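Local coordinates for syncytin-1 (Homo sapiens, PDB 5HA6), which is an endogenous retroviral envelope glycoprotein whose fusion subunit probably drives cell-cell membrane merger by folding into a trimeric six-helix bundle, at residues R42-L47 and E98-I103. The protein carries 1 engineered substitution. Sequence-based numbering, arbitrary orientation.
Sequences RVADSL and EKVKEI
Val100 fits against Ala44 and Leu47 where the outer helix 93-115 runs back along the inner helix 25-71. This is the hairpin of a six-helix bundle, consistent with the post-fusion form of class I viral fusion proteins. The axes of segments 42-47 and 98-103 run nearly antiparallel, at 163°, and come within 9.7 Å. The small Ala44 lets the backbones approach, with its CA 5.5 Å from the CA of Val100. One methyl of Val100 faces Ala44 and the other Leu47. Val100 CG1, anti to the backbone N (chi1 167°), meets Ala44 CB at 4.0 Å. Val100 CG2 lies 3.7 Å from Leu47 CB and 4.0 Å from Leu47 CD1. All four touching residues are buried and apolar. Leu47 also packs on Leu47 of a second subunit, in the trimer interior. Asp45 makes salt bridges to Arg104 of its own chain and to Lys99 of the second subunit. These bridges tie helix 25-71 to two outer helices. One turn along helix 93-115 from Val100, Ile103 extends the contact: Ile103 CG2 lies 4.5 Å from Ala44 CB, and Ile103 CD1 lies 4.3 Å from Leu47 CD1.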
loop_
_atom_site.group_PDB
_atom_site.type_symbol
_atom_site.label_atom_id
_atom_site.label_comp_id
_atom_site.label_asym_id
_atom_site.label_seq_id
_atom_site.Cartn_x
_atom_site.Cartn_y
_atom_site.Cartn_z
ATOM N N ARG A 42 -5.128 -8.119 -10.531
ATOM C CA ARG A 42 -5.824 -7.380 -9.469
ATOM C C ARG A 42 -4.862 -6.912 -8.371
ATOM O O ARG A 42 -4.946 -5.751 -7.916
ATOM C CB ARG A 42 -6.949 -8.233 -8.871
ATOM C CG ARG A 42 -8.066 -8.437 -9.857
ATOM C CD ARG A 42 -8.912 -9.643 -9.572
ATOM N NE ARG A 42 -10.097 -9.615 -10.441
ATOM C CZ ARG A 42 -10.190 -10.187 -11.636
ATOM N NH1 ARG A 42 -9.176 -10.864 -12.192
ATOM N NH2 ARG A 42 -11.312 -10.062 -12.293
ATOM N N VAL A 43 -3.902 -7.766 -7.977
ATOM C CA VAL A 43 -2.849 -7.270 -7.086
ATOM C C VAL A 43 -2.099 -6.035 -7.668
ATOM O O VAL A 43 -1.903 -5.015 -6.963
ATOM C CB VAL A 43 -1.866 -8.388 -6.759
ATOM C CG1 VAL A 43 -0.663 -7.885 -5.916
ATOM C CG2 VAL A 43 -2.596 -9.534 -6.050
ATOM N N ALA A 44 -1.631 -6.127 -8.901
ATOM C CA ALA A 44 -0.921 -5.021 -9.513
ATOM C C ALA A 44 -1.772 -3.760 -9.500
ATOM O O ALA A 44 -1.287 -2.662 -9.125
ATOM C CB ALA A 44 -0.521 -5.371 -10.961
ATOM N N ASP A 45 -3.034 -3.905 -9.925
ATOM C CA ASP A 45 -3.963 -2.773 -9.872
ATOM C C ASP A 45 -4.002 -2.143 -8.480
ATOM O O ASP A 45 -3.961 -0.880 -8.325
ATOM C CB ASP A 45 -5.391 -3.181 -10.288
ATOM C CG ASP A 45 -5.539 -3.428 -11.808
ATOM O OD1 ASP A 45 -4.576 -3.184 -12.576
ATOM O OD2 ASP A 45 -6.646 -3.866 -12.227
ATOM N N SER A 46 -4.100 -3.000 -7.464
ATOM C CA SER A 46 -4.162 -2.518 -6.087
ATOM C C SER A 46 -2.898 -1.794 -5.670
ATOM O O SER A 46 -2.956 -0.710 -5.025
ATOM C CB SER A 46 -4.464 -3.679 -5.134
ATOM O OG SER A 46 -5.705 -4.280 -5.454
ATOM N N LEU A 47 -1.748 -2.372 -6.003
ATOM C CA LEU A 47 -0.470 -1.741 -5.660
ATOM C C LEU A 47 -0.382 -0.354 -6.282
ATOM O O LEU A 47 0.026 0.618 -5.610
ATOM C CB LEU A 47 0.725 -2.603 -6.121
ATOM C CG LEU A 47 0.848 -3.962 -5.442
ATOM C CD1 LEU A 47 1.886 -4.832 -6.205
ATOM C CD2 LEU A 47 1.211 -3.875 -3.952
ATOM N N GLU A 98 8.013 0.150 -10.639
ATOM C CA GLU A 98 8.864 -0.842 -11.309
ATOM C C GLU A 98 8.416 -2.270 -11.049
ATOM O O GLU A 98 8.262 -3.056 -12.000
ATOM C CB GLU A 98 10.333 -0.719 -10.872
ATOM C CG GLU A 98 11.212 -1.850 -11.495
ATOM C CD GLU A 98 11.209 -1.897 -13.033
ATOM O OE1 GLU A 98 10.879 -0.861 -13.694
ATOM O OE2 GLU A 98 11.585 -2.979 -13.608
ATOM N N LYS A 99 8.184 -2.607 -9.770
ATOM C CA LYS A 99 7.728 -3.964 -9.436
ATOM C C LYS A 99 6.408 -4.345 -10.117
ATOM O O LYS A 99 6.254 -5.491 -10.587
ATOM C CB LYS A 99 7.550 -4.144 -7.908
ATOM C CG LYS A 99 8.781 -3.874 -7.082
ATOM C CD LYS A 99 9.916 -4.842 -7.352
ATOM C CE LYS A 99 11.156 -4.439 -6.593
ATOM N NZ LYS A 99 12.214 -5.459 -6.734
ATOM N N VAL A 100 5.450 -3.415 -10.132
ATOM C CA VAL A 100 4.177 -3.619 -10.848
ATOM C C VAL A 100 4.383 -3.917 -12.327
ATOM O O VAL A 100 3.773 -4.851 -12.872
ATOM C CB VAL A 100 3.273 -2.396 -10.701
ATOM C CG1 VAL A 100 2.085 -2.447 -11.684
ATOM C CG2 VAL A 100 2.765 -2.306 -9.237
ATOM N N LYS A 101 5.243 -3.132 -12.977
ATOM C CA LYS A 101 5.442 -3.318 -14.400
ATOM C C LYS A 101 6.113 -4.666 -14.649
ATOM O O LYS A 101 5.778 -5.351 -15.628
ATOM C CB LYS A 101 6.242 -2.135 -15.000
ATOM C CG LYS A 101 5.371 -0.841 -15.179
ATOM C CD LYS A 101 6.156 0.349 -15.662
ATOM C CE LYS A 101 5.300 1.626 -15.722
ATOM N NZ LYS A 101 5.973 2.701 -16.479
ATOM N N GLU A 102 7.020 -5.062 -13.747
ATOM C CA GLU A 102 7.638 -6.409 -13.821
ATOM C C GLU A 102 6.616 -7.549 -13.649
ATOM O O GLU A 102 6.632 -8.540 -14.375
ATOM C CB GLU A 102 8.720 -6.531 -12.747
ATOM C CG GLU A 102 9.986 -5.749 -13.074
ATOM C CD GLU A 102 10.975 -5.797 -11.903
ATOM O OE1 GLU A 102 10.885 -6.759 -11.086
ATOM O OE2 GLU A 102 11.812 -4.873 -11.778
ATOM N N ILE A 103 5.728 -7.404 -12.678
ATOM C CA ILE A 103 4.602 -8.334 -12.553
ATOM C C ILE A 103 3.725 -8.417 -13.821
ATOM O O ILE A 103 3.361 -9.515 -14.280
ATOM C CB ILE A 103 3.751 -7.941 -11.345
ATOM C CG1 ILE A 103 4.583 -8.172 -10.055
ATOM C CG2 ILE A 103 2.455 -8.699 -11.345
ATOM C CD1 ILE A 103 3.937 -7.620 -8.798
#